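Local coordinates for fucolectin-related protein (Streptococcus pneumoniae, PDB 2WMF), which probably hydrolyses host blood group antigen glycans, as the catalytic module of a family 98 glycoside hydrolase, at residues T244-E249 with E361-Y366. Numbering follows the deposited sequence.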
ATOM      1  N   THR A 244       0.671  -0.233  -9.890  1.00  7.62           N
ATOM      2  CA  THR A 244      -0.352   0.220 -10.876  1.00  7.42           C
ATOM      3  C   THR A 244      -0.285  -0.602 -12.188  1.00  7.46           C
ATOM      4  O   THR A 244      -1.191  -0.504 -13.013  1.00  8.17           O
ATOM      5  CB  THR A 244      -0.255   1.702 -11.184  1.00  8.16           C
ATOM      6  OG1 THR A 244       1.010   1.990 -11.770  1.00  8.39           O
ATOM      7  CG2 THR A 244      -0.466   2.571  -9.873  1.00  7.70           C
ATOM      8  N   TRP A 245       0.760  -1.429 -12.340  1.00  8.11           N
ATOM      9  CA  TRP A 245       0.773  -2.437 -13.416  1.00  8.08           C
ATOM     10  C   TRP A 245      -0.429  -3.385 -13.294  1.00  7.40           C
ATOM     11  O   TRP A 245      -0.806  -4.040 -14.277  1.00  8.34           O
ATOM     12  CB  TRP A 245       2.075  -3.255 -13.430  1.00  8.33           C
ATOM     13  CG  TRP A 245       3.247  -2.652 -14.139  1.00  9.18           C
ATOM     14  CD1 TRP A 245       4.334  -2.038 -13.584  1.00  9.01           C
ATOM     15  CD2 TRP A 245       3.486  -2.677 -15.552  1.00  9.37           C
ATOM     16  NE1 TRP A 245       5.215  -1.658 -14.557  1.00  9.83           N
ATOM     17  CE2 TRP A 245       4.745  -2.065 -15.777  1.00 10.50           C
ATOM     18  CE3 TRP A 245       2.778  -3.170 -16.640  1.00 11.03           C
ATOM     19  CZ2 TRP A 245       5.284  -1.885 -17.064  1.00 11.69           C
ATOM     20  CZ3 TRP A 245       3.326  -3.015 -17.927  1.00 11.24           C
ATOM     21  CH2 TRP A 245       4.563  -2.359 -18.114  1.00 10.91           C
ATOM     22  N   LYS A 246      -1.041  -3.488 -12.106  1.00  6.48           N
ATOM     23  CA  LYS A 246      -2.296  -4.293 -12.000  1.00  7.30           C
ATOM     24  C   LYS A 246      -3.331  -3.839 -13.058  1.00  7.39           C
ATOM     25  O   LYS A 246      -4.133  -4.675 -13.570  1.00  7.99           O
ATOM     26  CB  LYS A 246      -2.888  -4.272 -10.594  1.00  7.53           C
ATOM     27  CG  LYS A 246      -3.622  -2.984 -10.173  1.00  7.17           C
ATOM     28  CD  LYS A 246      -4.351  -3.137  -8.847  1.00  7.59           C
ATOM     29  CE  LYS A 246      -3.439  -3.469  -7.688  1.00  6.93           C
ATOM     30  NZ  LYS A 246      -2.378  -2.458  -7.403  1.00  6.29           N
ATOM     31  N   TRP A 247      -3.346  -2.538 -13.333  1.00  8.12           N
ATOM     32  CA  TRP A 247      -4.333  -1.964 -14.244  1.00  8.02           C
ATOM     33  C   TRP A 247      -4.136  -2.580 -15.658  1.00  7.87           C
ATOM     34  O   TRP A 247      -5.105  -2.971 -16.345  1.00  9.16           O
ATOM     35  CB  TRP A 247      -4.262  -0.426 -14.246  1.00  7.37           C
ATOM     36  CG  TRP A 247      -5.524   0.282 -14.630  1.00  8.10           C
ATOM     37  CD1 TRP A 247      -5.777   0.876 -15.810  1.00  8.31           C
ATOM     38  CD2 TRP A 247      -6.675   0.514 -13.809  1.00  6.29           C
ATOM     39  NE1 TRP A 247      -7.027   1.481 -15.807  1.00  7.89           N
ATOM     40  CE2 TRP A 247      -7.615   1.233 -14.589  1.00  8.18           C
ATOM     41  CE3 TRP A 247      -7.003   0.201 -12.478  1.00  7.44           C
ATOM     42  CZ2 TRP A 247      -8.841   1.668 -14.065  1.00  9.26           C
ATOM     43  CZ3 TRP A 247      -8.229   0.615 -11.982  1.00  8.16           C
ATOM     44  CH2 TRP A 247      -9.131   1.318 -12.765  1.00  8.35           C
ATOM     45  N   TRP A 248      -2.874  -2.700 -16.056  1.00  8.33           N
ATOM     46  CA  TRP A 248      -2.453  -3.371 -17.325  1.00  8.09           C
ATOM     47  C   TRP A 248      -2.773  -4.862 -17.282  1.00  8.42           C
ATOM     48  O   TRP A 248      -3.303  -5.419 -18.244  1.00  9.42           O
ATOM     49  CB  TRP A 248      -0.959  -3.155 -17.528  1.00  9.01           C
ATOM     50  CG  TRP A 248      -0.409  -3.752 -18.793  1.00  8.96           C
ATOM     51  CD1 TRP A 248      -0.372  -3.175 -20.038  1.00  9.16           C
ATOM     52  CD2 TRP A 248       0.191  -5.031 -18.914  1.00  9.70           C
ATOM     53  NE1 TRP A 248       0.219  -4.046 -20.931  1.00  9.96           N
ATOM     54  CE2 TRP A 248       0.582  -5.183 -20.259  1.00  9.65           C
ATOM     55  CE3 TRP A 248       0.458  -6.070 -18.012  1.00 11.09           C
ATOM     56  CZ2 TRP A 248       1.204  -6.323 -20.729  1.00 11.19           C
ATOM     57  CZ3 TRP A 248       1.097  -7.211 -18.490  1.00 11.39           C
ATOM     58  CH2 TRP A 248       1.449  -7.329 -19.848  1.00 10.69           C
ATOM     59  N   GLU A 249      -2.499  -5.518 -16.155  1.00  7.72           N
ATOM     60  CA  GLU A 249      -2.776  -6.966 -16.023  1.00  8.96           C
ATOM     61  C   GLU A 249      -4.279  -7.271 -16.234  1.00  8.14           C
ATOM     62  O   GLU A 249      -4.633  -8.316 -16.796  1.00  9.35           O
ATOM     63  CB  GLU A 249      -2.305  -7.480 -14.663  1.00  8.73           C
ATOM     64  CG  GLU A 249      -0.769  -7.448 -14.457  1.00 10.21           C
ATOM     65  CD  GLU A 249      -0.008  -8.546 -15.201  1.00 12.88           C
ATOM     66  OE1 GLU A 249      -0.656  -9.453 -15.800  1.00 15.96           O
ATOM     67  OE2 GLU A 249       1.274  -8.480 -15.149  1.00 16.25           O
ATOM     68  N   GLU A 361     -10.686 -11.287  -5.383  1.00  9.21           N
ATOM     69  CA  GLU A 361      -9.287 -11.280  -4.917  1.00  9.05           C
ATOM     70  C   GLU A 361      -8.286 -10.887  -6.004  1.00  8.78           C
ATOM     71  O   GLU A 361      -7.092 -10.763  -5.722  1.00  8.82           O
ATOM     72  CB  GLU A 361      -8.898 -12.578  -4.266  1.00  9.79           C
ATOM     73  CG  GLU A 361      -9.497 -12.866  -2.904  1.00 10.39           C
ATOM     74  CD  GLU A 361      -8.659 -13.885  -2.180  1.00  8.79           C
ATOM     75  OE1 GLU A 361      -7.545 -13.494  -1.741  1.00  8.50           O
ATOM     76  OE2 GLU A 361      -9.120 -15.043  -2.090  1.00 10.99           O
ATOM     77  N   THR A 362      -8.756 -10.653  -7.240  1.00  8.20           N
ATOM     78  CA  THR A 362      -7.885 -10.174  -8.299  1.00  8.18           C
ATOM     79  C   THR A 362      -7.551  -8.692  -8.120  1.00  8.02           C
ATOM     80  O   THR A 362      -6.595  -8.208  -8.711  1.00  8.50           O
ATOM     81  CB  THR A 362      -8.404 -10.414  -9.747  1.00  7.77           C
ATOM     82  OG1 THR A 362      -9.420  -9.469 -10.065  1.00  8.22           O
ATOM     83  CG2 THR A 362      -8.860 -11.856  -9.930  1.00  9.67           C
ATOM     84  N   MET A 363      -8.349  -8.001  -7.300  1.00  8.14           N
ATOM     85  CA  MET A 363      -8.192  -6.576  -7.078  1.00  7.84           C
ATOM     86  C   MET A 363      -8.213  -6.247  -5.579  1.00  7.61           C
ATOM     87  O   MET A 363      -8.656  -7.042  -4.765  1.00  7.67           O
ATOM     88  CB  MET A 363      -9.328  -5.831  -7.789  1.00  8.79           C
ATOM     89  CG  MET A 363      -9.211  -5.970  -9.315  1.00  9.51           C
ATOM     90  SD  MET A 363      -7.857  -4.976  -9.953  1.00 10.49           S
ATOM     91  CE  MET A 363      -8.627  -3.315  -9.915  1.00  9.94           C
ATOM     92  N   PRO A 364      -7.633  -5.104  -5.235  1.00  8.28           N
ATOM     93  CA  PRO A 364      -7.297  -4.890  -3.822  1.00  7.44           C
ATOM     94  C   PRO A 364      -8.407  -4.357  -2.945  1.00  8.19           C
ATOM     95  O   PRO A 364      -8.299  -4.458  -1.706  1.00  7.48           O
ATOM     96  CB  PRO A 364      -6.158  -3.843  -3.911  1.00  7.85           C
ATOM     97  CG  PRO A 364      -6.452  -3.087  -5.165  1.00  7.40           C
ATOM     98  CD  PRO A 364      -6.992  -4.106  -6.102  1.00  9.50           C
ATOM     99  N   LEU A 365      -9.446  -3.736  -3.517  1.00  7.18           N
ATOM    100  CA  LEU A 365     -10.399  -3.029  -2.654  1.00  8.28           C
ATOM    101  C   LEU A 365     -11.271  -4.032  -1.889  1.00  8.14           C
ATOM    102  O   LEU A 365     -11.672  -5.049  -2.422  1.00 10.32           O
ATOM    103  CB  LEU A 365     -11.260  -2.021  -3.431  1.00  7.12           C
ATOM    104  CG  LEU A 365     -10.520  -1.004  -4.297  1.00  7.12           C
ATOM    105  CD1 LEU A 365     -11.510  -0.069  -5.062  1.00  8.46           C
ATOM    106  CD2 LEU A 365      -9.493  -0.213  -3.440  1.00  8.25           C
ATOM    107  N   TYR A 366     -11.529  -3.713  -0.616  1.00  7.84           N
ATOM    108  CA  TYR A 366     -12.427  -4.538   0.203  1.00  7.81           C
ATOM    109  C   TYR A 366     -13.874  -3.989   0.137  1.00  8.06           C
ATOM    110  O   TYR A 366     -14.077  -2.788   0.101  1.00  8.10           O
ATOM    111  CB  TYR A 366     -11.964  -4.540   1.653  1.00  7.89           C
ATOM    112  CG  TYR A 366     -10.668  -5.306   1.819  1.00  7.33           C
ATOM    113  CD1 TYR A 366     -10.540  -6.594   1.285  1.00  8.59           C
ATOM    114  CD2 TYR A 366      -9.544  -4.734   2.440  1.00  9.62           C
ATOM    115  CE1 TYR A 366      -9.360  -7.316   1.435  1.00  7.84           C
ATOM    116  CE2 TYR A 366      -8.358  -5.464   2.595  1.00 10.98           C
ATOM    117  CZ  TYR A 366      -8.263  -6.756   2.096  1.00  8.54           C
ATOM    118  OH  TYR A 366      -7.099  -7.501   2.252  1.00  9.47           O
TER
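Lys246 and Met363 reach each other through bends in both chains. In Lys246 a chi1 of 76° sets CG between the backbone N and the carbonyl carbon, and bends at chi3 and chi4 turn the ammonium end toward Asp243 O, so that the outer methylenes, CD and CE, meet the loop. Met363 starts with CG beside its backbone N (chi1 -67°), and its turns at chi2 and chi3 carry sulfur and methyl toward helix 245-249. SD lies 4.1 Å from Lys246 CD, with the two chains at a slant. Pro364 CD is 3.9 Å from Lys246 CD, and Pro364 CG and CD both lie 3.9 Å from Lys246 CE, on one side of it. Beyond the sulfur, Met363 CE approaches the indole obliquely, 4.5 Å from Trp247 CZ3, while Trp247 NE1 donates to Thr253 O. The helix just after the seventh strand of the (beta/alpha)8 barrel thus packs on a loop of the family's C-terminal region. The example illustrates how one buried lysine can use its methylenes for packing and its nitrogen for polar bonds: NZ is gripped by Asp243 O, at the last residue of strand 237-243, by Asn213 OD1 and by a salt bridge to Glu278 of helix 272-283. The chemistry between the segments is therefore wholly apolar, and the Glu278 carboxylate, with the two oxygen acceptors, would be expected to favour a charged ammonium.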